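Local coordinates for protein putative cathepsin d (Ixodes ricinus, PDB 5N7N) that probably cleaves peptide bonds within proteins as an aspartic endopeptidase of the pepsin family, here in its zymogen form, at residues A1-L6 / E193-G198; P43-T48 / V114-S119; I56-S61 / D144-L149. All coordinates share one frame; numbering follows the deposited sequence.

Contact 1. Residues A1-L6 / E193-G198; sequences AFRIPL and EVLFGG
F2 and I4 pair with F196 and V194 in the interdomain sheet of a pepsin-family zymogen, where strand 2-6, from the start of the propeptide, runs antiparallel to strand 193-196. Two hydrogen-bonded pairs hold the backbones. F2 N reaches F196 O at 3.1 Å and F196 N returns to F2 O at 3.0 Å; I4 N meets V194 O at 3.0 Å, and V194 N meets I4 O at 2.9 Å. On the face carrying F2, I4, V194 and F196, the two phenyl rings are nearly parallel, their planes 21° apart, yet slid so they barely overlap. F2 sets its CG between backbone N and carbonyl carbon (chi1 41°), which brings CE1 against F196 CB at 3.2 Å, while F196 O sits over the centre of the F2 ring. Further along, L6 CD1 packs on V194 CG2 at 3.6 Å. The face of R3, P5, E193 and L195 carries the charges: R3 NH1 forms a salt bridge with E193 OE2 at 3.0 Å, coming from above the carboxylate plane, with guanidinium and carboxylate turned 68° apart. D200 gives the same NH1 a second acidic partner, and L195 CD1 covers one guanidinium face. Helix 162-168 packs on F2 and F196. Such pairing is typical of pepsinogen-like precursors, in which the leading propeptide strand fills the place, between strands 40-46 and 192-196, that the mature N-terminus takes after activation.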
ATOM      1  N   ALA A   1      10.832  -9.130  18.108  1.00 74.86           N
ATOM      2  CA  ALA A   1       9.414  -8.698  17.890  1.00 75.35           C
ATOM      3  C   ALA A   1       9.157  -7.292  18.441  1.00 73.28           C
ATOM      4  O   ALA A   1       9.333  -7.058  19.636  1.00 72.33           O
ATOM      5  CB  ALA A   1       8.446  -9.694  18.516  1.00 76.98           C
ATOM      6  N   PHE A   2       8.768  -6.368  17.560  1.00 69.55           N
ATOM      7  CA  PHE A   2       8.303  -5.033  17.961  1.00 67.78           C
ATOM      8  C   PHE A   2       7.192  -4.558  17.035  1.00 65.74           C
ATOM      9  O   PHE A   2       7.195  -4.837  15.833  1.00 63.09           O
ATOM     10  CB  PHE A   2       9.446  -4.010  18.009  1.00 69.79           C
ATOM     11  CG  PHE A   2      10.413  -4.131  16.876  1.00 67.79           C
ATOM     12  CD1 PHE A   2      10.194  -3.461  15.684  1.00 65.60           C
ATOM     13  CD2 PHE A   2      11.549  -4.924  17.005  1.00 66.53           C
ATOM     14  CE1 PHE A   2      11.095  -3.575  14.634  1.00 66.72           C
ATOM     15  CE2 PHE A   2      12.441  -5.054  15.962  1.00 65.76           C
ATOM     16  CZ  PHE A   2      12.215  -4.379  14.770  1.00 67.68           C
ATOM     17  N   ARG A   3       6.278  -3.797  17.622  1.00 64.38           N
ATOM     18  CA  ARG A   3       4.932  -3.625  17.115  1.00 63.95           C
ATOM     19  C   ARG A   3       4.650  -2.155  16.831  1.00 60.97           C
ATOM     20  O   ARG A   3       4.734  -1.331  17.746  1.00 63.35           O
ATOM     21  CB  ARG A   3       3.972  -4.145  18.191  1.00 68.13           C
ATOM     22  CG  ARG A   3       2.696  -4.787  17.681  1.00 73.02           C
ATOM     23  CD  ARG A   3       1.842  -5.253  18.856  1.00 76.95           C
ATOM     24  NE  ARG A   3       2.289  -6.538  19.416  1.00 79.80           N
ATOM     25  CZ  ARG A   3       1.900  -7.750  19.000  1.00 79.86           C
ATOM     26  NH1 ARG A   3       1.042  -7.909  17.992  1.00 80.91           N
ATOM     27  NH2 ARG A   3       2.381  -8.834  19.604  1.00 82.10           N
ATOM     28  N   ILE A   4       4.319  -1.827  15.575  1.00 55.83           N
ATOM     29  CA  ILE A   4       3.931  -0.456  15.200  1.00 50.84           C
ATOM     30  C   ILE A   4       2.436  -0.337  14.900  1.00 48.07           C
ATOM     31  O   ILE A   4       1.912  -1.079  14.062  1.00 40.85           O
ATOM     32  CB  ILE A   4       4.844   0.144  14.073  1.00 53.16           C
ATOM     33  CG1 ILE A   4       5.743   1.235  14.661  1.00 54.34           C
ATOM     34  CG2 ILE A   4       4.075   0.826  12.933  1.00 52.81           C
ATOM     35  CD1 ILE A   4       6.637   0.799  15.804  1.00 56.49           C
ATOM     36  N   PRO A   5       1.755   0.620  15.572  1.00 47.72           N
ATOM     37  CA  PRO A   5       0.327   0.769  15.360  1.00 47.07           C
ATOM     38  C   PRO A   5       0.052   1.667  14.155  1.00 47.97           C
ATOM     39  O   PRO A   5       0.680   2.723  13.998  1.00 49.53           O
ATOM     40  CB  PRO A   5      -0.150   1.429  16.661  1.00 46.52           C
ATOM     41  CG  PRO A   5       1.042   2.183  17.180  1.00 47.69           C
ATOM     42  CD  PRO A   5       2.270   1.682  16.462  1.00 48.18           C
ATOM     43  N   LEU A   6      -0.893   1.248  13.324  1.00 45.87           N
ATOM     44  CA  LEU A   6      -1.288   1.993  12.151  1.00 45.45           C
ATOM     45  C   LEU A   6      -2.598   2.754  12.368  1.00 48.22           C
ATOM     46  O   LEU A   6      -3.506   2.287  13.071  1.00 47.95           O
ATOM     47  CB  LEU A   6      -1.414   1.048  10.951  1.00 45.73           C
ATOM     48  CG  LEU A   6      -0.117   0.374  10.502  1.00 45.06           C
ATOM     49  CD1 LEU A   6      -0.393  -0.611   9.376  1.00 44.62           C
ATOM     50  CD2 LEU A   6       0.886   1.435  10.060  1.00 46.03           C
ATOM     51  N   GLU A 193      -1.848  -2.621  12.294  1.00 49.84           N
ATOM     52  CA  GLU A 193      -0.506  -2.784  12.827  1.00 51.06           C
ATOM     53  C   GLU A 193       0.449  -3.474  11.845  1.00 51.02           C
ATOM     54  O   GLU A 193       0.028  -4.260  10.988  1.00 50.57           O
ATOM     55  CB  GLU A 193      -0.591  -3.503  14.188  1.00 55.40           C
ATOM     56  CG  GLU A 193       0.489  -4.530  14.525  1.00 62.17           C
ATOM     57  CD  GLU A 193       0.027  -5.511  15.580  1.00 67.53           C
ATOM     58  OE1 GLU A 193      -0.552  -5.051  16.597  1.00 70.11           O
ATOM     59  OE2 GLU A 193       0.236  -6.737  15.380  1.00 70.10           O
ATOM     60  N   VAL A 194       1.732  -3.139  11.979  1.00 47.91           N
ATOM     61  CA  VAL A 194       2.820  -3.875  11.353  1.00 48.46           C
ATOM     62  C   VAL A 194       3.637  -4.494  12.478  1.00 47.12           C
ATOM     63  O   VAL A 194       4.129  -3.779  13.349  1.00 44.93           O
ATOM     64  CB  VAL A 194       3.731  -2.957  10.501  1.00 47.47           C
ATOM     65  CG1 VAL A 194       4.738  -3.780   9.707  1.00 48.41           C
ATOM     66  CG2 VAL A 194       2.903  -2.110   9.560  1.00 46.31           C
ATOM     67  N   LEU A 195       3.757  -5.818  12.459  1.00 50.47           N
ATOM     68  CA  LEU A 195       4.561  -6.562  13.429  1.00 51.61           C
ATOM     69  C   LEU A 195       5.861  -6.985  12.764  1.00 49.43           C
ATOM     70  O   LEU A 195       5.855  -7.802  11.834  1.00 45.25           O
ATOM     71  CB  LEU A 195       3.793  -7.798  13.947  1.00 56.72           C
ATOM     72  CG  LEU A 195       4.553  -8.809  14.835  1.00 58.38           C
ATOM     73  CD1 LEU A 195       5.172  -8.146  16.055  1.00 59.14           C
ATOM     74  CD2 LEU A 195       3.643  -9.947  15.273  1.00 59.99           C
ATOM     75  N   PHE A 196       6.965  -6.426  13.256  1.00 48.54           N
ATOM     76  CA  PHE A 196       8.303  -6.685  12.721  1.00 48.62           C
ATOM     77  C   PHE A 196       8.985  -7.772  13.536  1.00 50.49           C
ATOM     78  O   PHE A 196       9.088  -7.645  14.761  1.00 51.24           O
ATOM     79  CB  PHE A 196       9.167  -5.422  12.802  1.00 48.60           C
ATOM     80  CG  PHE A 196       8.783  -4.346  11.824  1.00 45.21           C
ATOM     81  CD1 PHE A 196       9.299  -4.349  10.528  1.00 42.29           C
ATOM     82  CD2 PHE A 196       7.933  -3.322  12.201  1.00 42.54           C
ATOM     83  CE1 PHE A 196       8.954  -3.357   9.627  1.00 42.34           C
ATOM     84  CE2 PHE A 196       7.580  -2.326  11.301  1.00 43.40           C
ATOM     85  CZ  PHE A 196       8.091  -2.344  10.010  1.00 42.58           C
ATOM     86  N   GLY A 197       9.472  -8.809  12.855  1.00 50.46           N
ATOM     87  CA  GLY A 197      10.131  -9.943  13.503  1.00 53.89           C
ATOM     88  C   GLY A 197       9.191 -10.977  14.123  1.00 56.02           C
ATOM     89  O   GLY A 197       9.600 -11.723  15.013  1.00 55.33           O
ATOM     90  N   GLY A 198       7.936 -11.014  13.665  1.00 57.30           N
ATOM     91  CA  GLY A 198       6.959 -11.986  14.137  1.00 56.62           C
ATOM     92  C   GLY A 198       5.713 -12.157  13.279  1.00 57.80           C
ATOM     93  O   GLY A 198       5.555 -11.532  12.220  1.00 52.64           O
TER

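Contact 2. Residues P43-T48 / V114-S119; sequences PISIGT and VCRIGS. With SO4 (sulfate ion), chain G.
S45 faces R116 in an antiparallel strand pairing of the N-terminal lobe of the pepsin fold, where strand 40-46 lies beside strand 106-117. It is a largely buried backbone contact with one long side chain closing its end. S45 N donates to R116 O at 3.1 Å, and R116 N answers to S45 O at 2.7 Å, making this a hydrogen-bonded pair. Beyond the neighbouring non-hydrogen-bonded pair of I46 and C115, G47 N meets V114 O at 2.9 Å. The two faces differ in character. I46 CD1 touches C115 SG at 3.6 Å on the inward, apolar one, where I44 and I117 also lie side by side, pointing the same way toward L147. On the other, S45 OG rests against R116 CB, and the arginine chain stays extended from CG to NE (chi2 -174°), which carries its guanidinium past the strand end to the turn at G47. There V114 CG1 lies over the centre of one guanidinium face, and every strong bond is made at the rim. T48 OG1, held mainly by T89, receives only a weak bond from NH2. G47 O is gripped end-on by two nitrogens, R116 NH1 at 2.6 Å and R116 NH2 at 3.0 Å. At the adjoining edge a sulfate ion, probably from the crystallisation liquor, offers its O2 to R116 NE at 2.7 Å.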
ATOM      1  N   PRO A  43       3.920   5.852  13.126  1.00 41.23           N
ATOM      2  CA  PRO A  43       4.982   6.753  13.547  1.00 42.04           C
ATOM      3  C   PRO A  43       6.374   6.108  13.521  1.00 40.16           C
ATOM      4  O   PRO A  43       6.522   4.907  13.761  1.00 42.14           O
ATOM      5  CB  PRO A  43       4.579   7.110  14.986  1.00 42.62           C
ATOM      6  CG  PRO A  43       3.860   5.878  15.476  1.00 43.58           C
ATOM      7  CD  PRO A  43       3.363   5.109  14.270  1.00 42.84           C
ATOM      8  N   ILE A  44       7.363   6.929  13.195  1.00 37.71           N
ATOM      9  CA  ILE A  44       8.780   6.595  13.309  1.00 36.68           C
ATOM     10  C   ILE A  44       9.435   7.828  13.894  1.00 34.19           C
ATOM     11  O   ILE A  44       8.799   8.864  14.015  1.00 33.52           O
ATOM     12  CB  ILE A  44       9.446   6.342  11.933  1.00 35.26           C
ATOM     13  CG1 ILE A  44       9.274   7.559  10.994  1.00 34.98           C
ATOM     14  CG2 ILE A  44       8.862   5.101  11.291  1.00 36.03           C
ATOM     15  CD1 ILE A  44      10.251   7.605   9.837  1.00 34.38           C
ATOM     16  N   SER A  45      10.714   7.730  14.197  1.00 35.32           N
ATOM     17  CA  SER A  45      11.475   8.917  14.503  1.00 37.66           C
ATOM     18  C   SER A  45      12.893   8.776  13.977  1.00 35.05           C
ATOM     19  O   SER A  45      13.400   7.666  13.854  1.00 36.28           O
ATOM     20  CB  SER A  45      11.432   9.223  16.012  1.00 38.74           C
ATOM     21  OG  SER A  45      12.306   8.370  16.719  1.00 41.37           O
ATOM     22  N   ILE A  46      13.503   9.913  13.654  1.00 34.32           N
ATOM     23  CA  ILE A  46      14.833   9.975  13.055  1.00 33.07           C
ATOM     24  C   ILE A  46      15.719  10.880  13.913  1.00 32.70           C
ATOM     25  O   ILE A  46      15.277  11.920  14.396  1.00 32.76           O
ATOM     26  CB  ILE A  46      14.777  10.535  11.617  1.00 33.45           C
ATOM     27  CG1 ILE A  46      13.807   9.738  10.707  1.00 35.92           C
ATOM     28  CG2 ILE A  46      16.158  10.599  10.990  1.00 33.07           C
ATOM     29  CD1 ILE A  46      14.225   8.329  10.325  1.00 36.68           C
ATOM     30  N   GLY A  47      16.959  10.473  14.131  1.00 32.89           N
ATOM     31  CA  GLY A  47      17.935  11.349  14.733  1.00 36.41           C
ATOM     32  C   GLY A  47      18.010  11.339  16.236  1.00 39.02           C
ATOM     33  O   GLY A  47      17.282  10.617  16.900  1.00 38.88           O
ATOM     34  N   THR A  48      18.920  12.165  16.748  1.00 40.73           N
ATOM     35  CA  THR A  48      19.244  12.238  18.168  1.00 41.82           C
ATOM     36  C   THR A  48      19.380  13.718  18.583  1.00 40.24           C
ATOM     37  O   THR A  48      20.296  14.389  18.124  1.00 36.78           O
ATOM     38  CB  THR A  48      20.562  11.500  18.440  1.00 43.73           C
ATOM     39  OG1 THR A  48      20.453  10.151  17.965  1.00 42.94           O
ATOM     40  CG2 THR A  48      20.909  11.518  19.944  1.00 44.34           C
ATOM     41  N   VAL A 114      20.089   7.621  12.578  1.00 38.81           N
ATOM     42  CA  VAL A 114      19.389   6.617  13.368  1.00 38.95           C
ATOM     43  C   VAL A 114      17.904   6.699  13.019  1.00 38.52           C
ATOM     44  O   VAL A 114      17.347   7.787  13.030  1.00 40.29           O
ATOM     45  CB  VAL A 114      19.547   6.861  14.888  1.00 42.89           C
ATOM     46  CG1 VAL A 114      18.910   5.732  15.689  1.00 44.78           C
ATOM     47  CG2 VAL A 114      21.013   6.975  15.304  1.00 44.74           C
ATOM     48  N   CYS A 115      17.282   5.567  12.700  1.00 37.16           N
ATOM     49  CA  CYS A 115      15.836   5.489  12.431  1.00 38.06           C
ATOM     50  C   CYS A 115      15.188   4.599  13.476  1.00 39.47           C
ATOM     51  O   CYS A 115      15.603   3.455  13.662  1.00 40.00           O
ATOM     52  CB  CYS A 115      15.564   4.928  11.035  1.00 38.17           C
ATOM     53  SG  CYS A 115      13.813   4.740  10.598  1.00 36.82           S
ATOM     54  N   ARG A 116      14.188   5.139  14.166  1.00 41.13           N
ATOM     55  CA  ARG A 116      13.553   4.445  15.273  1.00 45.25           C
ATOM     56  C   ARG A 116      12.156   3.961  14.912  1.00 44.65           C
ATOM     57  O   ARG A 116      11.300   4.725  14.452  1.00 44.77           O
ATOM     58  CB  ARG A 116      13.522   5.320  16.526  1.00 45.94           C
ATOM     59  CG  ARG A 116      14.868   5.386  17.234  1.00 45.87           C
ATOM     60  CD  ARG A 116      14.766   6.137  18.558  1.00 47.83           C
ATOM     61  NE  ARG A 116      16.031   6.779  18.936  1.00 48.31           N
ATOM     62  CZ  ARG A 116      16.558   7.856  18.341  1.00 45.18           C
ATOM     63  NH1 ARG A 116      15.955   8.444  17.297  1.00 42.80           N
ATOM     64  NH2 ARG A 116      17.709   8.345  18.787  1.00 43.27           N
ATOM     65  N   ILE A 117      11.956   2.663  15.121  1.00 45.22           N
ATOM     66  CA  ILE A 117      10.736   1.975  14.737  1.00 45.84           C
ATOM     67  C   ILE A 117      10.260   1.253  15.999  1.00 46.42           C
ATOM     68  O   ILE A 117      10.689   0.129  16.297  1.00 46.39           O
ATOM     69  CB  ILE A 117      10.982   1.023  13.535  1.00 46.04           C
ATOM     70  CG1 ILE A 117      11.793   1.762  12.434  1.00 47.43           C
ATOM     71  CG2 ILE A 117       9.665   0.425  13.049  1.00 45.38           C
ATOM     72  CD1 ILE A 117      11.142   1.896  11.081  1.00 48.13           C
ATOM     73  N   GLY A 118       9.410   1.948  16.753  1.00 45.67           N
ATOM     74  CA  GLY A 118       9.022   1.534  18.093  1.00 48.58           C
ATOM     75  C   GLY A 118      10.263   1.386  18.954  1.00 50.46           C
ATOM     76  O   GLY A 118      11.116   2.277  18.993  1.00 53.70           O
ATOM     77  N   SER A 119      10.404   0.226  19.579  1.00 51.39           N
ATOM     78  CA  SER A 119      11.546  -0.043  20.440  1.00 52.61           C
ATOM     79  C   SER A 119      12.832  -0.398  19.672  1.00 50.75           C
ATOM     80  O   SER A 119      13.882  -0.562  20.297  1.00 50.87           O
ATOM     81  CB  SER A 119      11.185  -1.142  21.450  1.00 53.05           C
ATOM     82  OG  SER A 119      10.610  -2.260  20.800  1.00 57.08           O
TER
HETATM   83  S   SO4 G 403      19.096   6.430  21.628  1.00 85.95           S
HETATM   84  O1  SO4 G 403      20.105   7.143  20.804  1.00 87.22           O
HETATM   85  O2  SO4 G 403      17.880   6.172  20.817  1.00 75.78           O
HETATM   86  O3  SO4 G 403      19.626   5.122  22.090  1.00 79.68           O
HETATM   87  O4  SO4 G 403      18.776   7.291  22.793  1.00 83.40           O

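Contact 3. Residues I56-S61 / D144-L149; sequences IFDTGS and DGILGL
The ring of F57 meets L149 CD1 at its edge, near the ring plane, while L147 CD1 comes obliquely to F57 CE2 at 4.0 Å; L149 CD1 also touches F57 CB at 3.9 Å. The second flat group, the carboxylate of D58, is met on one face by two donors of its own turn. G60 N reaches D58 OD1 at 2.9 Å, 67° out of the carboxylate plane, an Asx turn, and S61 OG gives a bond to D58 OD2 at 2.7 Å from the same side. This is the D-T-G-S motif of the pepsin family, with D58 predicted to be catalytic. Beneath it, strand 56-58 runs parallel to strand 145-148, which lies between it and strand 64-67 in the psi-shaped motif of these enzymes. I56 N binds G145 O at 3.1 Å, L147 N binds I56 O at 2.9 Å, and D58 N binds L147 O at 3.1 Å. The run ends where L149 N meets D58 O at 2.8 Å from well above the carbonyl plane. I146 CG2 packs under D58 CB and beside S61 OG. T59 turns away and bonds through OG1 to T250 N and A248 O of the other lobe, one half of the "fireman's grip", which T250 OG1 completes on F57 O. D58 swings CG away from its own N (chi1 -179°), which sends the carboxylate toward N249, the predicted second active-site position, changed in this structure. One donor on each oxygen, G60 N and S61 OG, should restrain the rotation of the D58 carboxylate.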
ATOM      1  N   ILE A  56       3.853   6.427   5.678  1.00 36.95           N
ATOM      2  CA  ILE A  56       3.150   5.274   5.134  1.00 38.55           C
ATOM      3  C   ILE A  56       4.077   4.074   5.083  1.00 38.98           C
ATOM      4  O   ILE A  56       5.146   4.136   4.480  1.00 43.03           O
ATOM      5  CB  ILE A  56       2.609   5.565   3.742  1.00 39.05           C
ATOM      6  CG1 ILE A  56       1.612   6.711   3.835  1.00 41.70           C
ATOM      7  CG2 ILE A  56       1.906   4.349   3.161  1.00 39.44           C
ATOM      8  CD1 ILE A  56       1.863   7.748   2.783  1.00 45.80           C
ATOM      9  N   PHE A  57       3.652   2.984   5.712  1.00 40.06           N
ATOM     10  CA  PHE A  57       4.364   1.717   5.632  1.00 39.41           C
ATOM     11  C   PHE A  57       3.858   1.004   4.384  1.00 38.41           C
ATOM     12  O   PHE A  57       2.712   0.541   4.346  1.00 40.84           O
ATOM     13  CB  PHE A  57       4.151   0.907   6.899  1.00 41.44           C
ATOM     14  CG  PHE A  57       4.853   1.481   8.088  1.00 40.68           C
ATOM     15  CD1 PHE A  57       4.342   2.602   8.735  1.00 39.43           C
ATOM     16  CD2 PHE A  57       6.042   0.922   8.554  1.00 40.62           C
ATOM     17  CE1 PHE A  57       5.001   3.139   9.820  1.00 38.23           C
ATOM     18  CE2 PHE A  57       6.701   1.469   9.641  1.00 38.41           C
ATOM     19  CZ  PHE A  57       6.175   2.582  10.270  1.00 37.59           C
ATOM     20  N   ASP A  58       4.731   0.940   3.373  1.00 37.34           N
ATOM     21  CA  ASP A  58       4.355   0.672   1.979  1.00 36.31           C
ATOM     22  C   ASP A  58       5.152  -0.485   1.366  1.00 36.21           C
ATOM     23  O   ASP A  58       6.345  -0.348   1.016  1.00 33.74           O
ATOM     24  CB  ASP A  58       4.553   1.934   1.131  1.00 36.01           C
ATOM     25  CG  ASP A  58       4.146   1.741  -0.330  1.00 38.98           C
ATOM     26  OD1 ASP A  58       3.318   0.842  -0.623  1.00 40.32           O
ATOM     27  OD2 ASP A  58       4.645   2.497  -1.200  1.00 37.84           O
ATOM     28  N   THR A  59       4.467  -1.614   1.203  1.00 35.01           N
ATOM     29  CA  THR A  59       5.058  -2.796   0.592  1.00 34.33           C
ATOM     30  C   THR A  59       5.245  -2.613  -0.919  1.00 35.18           C
ATOM     31  O   THR A  59       5.938  -3.413  -1.546  1.00 35.88           O
ATOM     32  CB  THR A  59       4.219  -4.062   0.891  1.00 34.68           C
ATOM     33  OG1 THR A  59       2.869  -3.875   0.455  1.00 33.29           O
ATOM     34  CG2 THR A  59       4.214  -4.358   2.391  1.00 36.29           C
ATOM     35  N   GLY A  60       4.620  -1.570  -1.493  1.00 35.02           N
ATOM     36  CA  GLY A  60       4.790  -1.196  -2.897  1.00 32.91           C
ATOM     37  C   GLY A  60       6.029  -0.386  -3.276  1.00 34.07           C
ATOM     38  O   GLY A  60       6.235  -0.111  -4.464  1.00 34.71           O
ATOM     39  N   SER A  61       6.835   0.020  -2.297  1.00 33.62           N
ATOM     40  CA  SER A  61       8.071   0.758  -2.566  1.00 33.34           C
ATOM     41  C   SER A  61       9.153   0.380  -1.563  1.00 31.55           C
ATOM     42  O   SER A  61       8.883  -0.324  -0.602  1.00 29.85           O
ATOM     43  CB  SER A  61       7.798   2.253  -2.530  1.00 33.08           C
ATOM     44  OG  SER A  61       7.324   2.648  -1.252  1.00 35.75           O
ATOM     45  N   ASP A 144       3.793  12.412   6.657  1.00 37.29           N
ATOM     46  CA  ASP A 144       4.912  13.243   6.255  1.00 37.09           C
ATOM     47  C   ASP A 144       5.640  12.673   5.040  1.00 37.51           C
ATOM     48  O   ASP A 144       5.872  13.373   4.057  1.00 39.01           O
ATOM     49  CB  ASP A 144       5.859  13.369   7.448  1.00 37.06           C
ATOM     50  CG  ASP A 144       5.180  14.012   8.644  1.00 36.31           C
ATOM     51  OD1 ASP A 144       4.480  15.028   8.446  1.00 34.65           O
ATOM     52  OD2 ASP A 144       5.314  13.496   9.769  1.00 38.55           O
ATOM     53  N   GLY A 145       5.990  11.399   5.105  1.00 37.43           N
ATOM     54  CA  GLY A 145       6.698  10.731   4.013  1.00 38.17           C
ATOM     55  C   GLY A 145       6.320   9.273   3.890  1.00 37.41           C
ATOM     56  O   GLY A 145       5.256   8.876   4.341  1.00 35.39           O
ATOM     57  N   ILE A 146       7.192   8.488   3.253  1.00 38.96           N
ATOM     58  CA  ILE A 146       6.989   7.059   3.065  1.00 36.62           C
ATOM     59  C   ILE A 146       8.180   6.294   3.593  1.00 36.04           C
ATOM     60  O   ILE A 146       9.309   6.767   3.505  1.00 32.68           O
ATOM     61  CB  ILE A 146       6.769   6.692   1.580  1.00 38.44           C
ATOM     62  CG1 ILE A 146       5.420   7.219   1.105  1.00 38.74           C
ATOM     63  CG2 ILE A 146       6.786   5.178   1.352  1.00 37.86           C
ATOM     64  CD1 ILE A 146       5.530   8.563   0.462  1.00 39.20           C
ATOM     65  N   LEU A 147       7.884   5.113   4.153  1.00 35.07           N
ATOM     66  CA  LEU A 147       8.854   4.093   4.492  1.00 35.55           C
ATOM     67  C   LEU A 147       8.507   2.830   3.682  1.00 36.41           C
ATOM     68  O   LEU A 147       7.490   2.167   3.939  1.00 36.85           O
ATOM     69  CB  LEU A 147       8.812   3.810   5.996  1.00 37.65           C
ATOM     70  CG  LEU A 147       9.886   2.886   6.605  1.00 38.40           C
ATOM     71  CD1 LEU A 147      10.044   3.135   8.102  1.00 38.43           C
ATOM     72  CD2 LEU A 147       9.581   1.412   6.365  1.00 38.71           C
ATOM     73  N   GLY A 148       9.354   2.512   2.710  1.00 35.01           N
ATOM     74  CA  GLY A 148       9.138   1.392   1.806  1.00 35.88           C
ATOM     75  C   GLY A 148       9.588   0.061   2.405  1.00 36.34           C
ATOM     76  O   GLY A 148      10.648  -0.026   3.044  1.00 36.15           O
ATOM     77  N   LEU A 149       8.778  -0.974   2.197  1.00 37.46           N
ATOM     78  CA  LEU A 149       9.057  -2.308   2.742  1.00 38.31           C
ATOM     79  C   LEU A 149       9.270  -3.350   1.648  1.00 36.87           C
ATOM     80  O   LEU A 149       9.284  -4.559   1.918  1.00 38.65           O
ATOM     81  CB  LEU A 149       7.929  -2.735   3.686  1.00 38.39           C
ATOM     82  CG  LEU A 149       7.758  -1.869   4.936  1.00 38.38           C
ATOM     83  CD1 LEU A 149       6.355  -1.975   5.504  1.00 37.63           C
ATOM     84  CD2 LEU A 149       8.796  -2.229   5.990  1.00 38.84           C
TER

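How the contacts relate
The apolar faces of all three contacts meet around F57 and L147, close to the predicted catalytic D58. Contact 1 joins contact 3 where F196 CE1 packs on L149 CD2 at 3.8 Å and I4 CG2 on F57 CZ, also at 3.8 Å. The side chain of V194 is about 9 Å from that of D58. Contact 2 reaches the same cluster through I117 CD1, 3.4 Å from L147 CD1, and meets contact 1 where I4 CD1 lies against the chain at G118. Strand 40-46 neighbours both strand 2-8 and strand 51-58, linking the propeptide strand to the one carrying D58. The sulfate of contact 2 binds at its outer end, far from the active site.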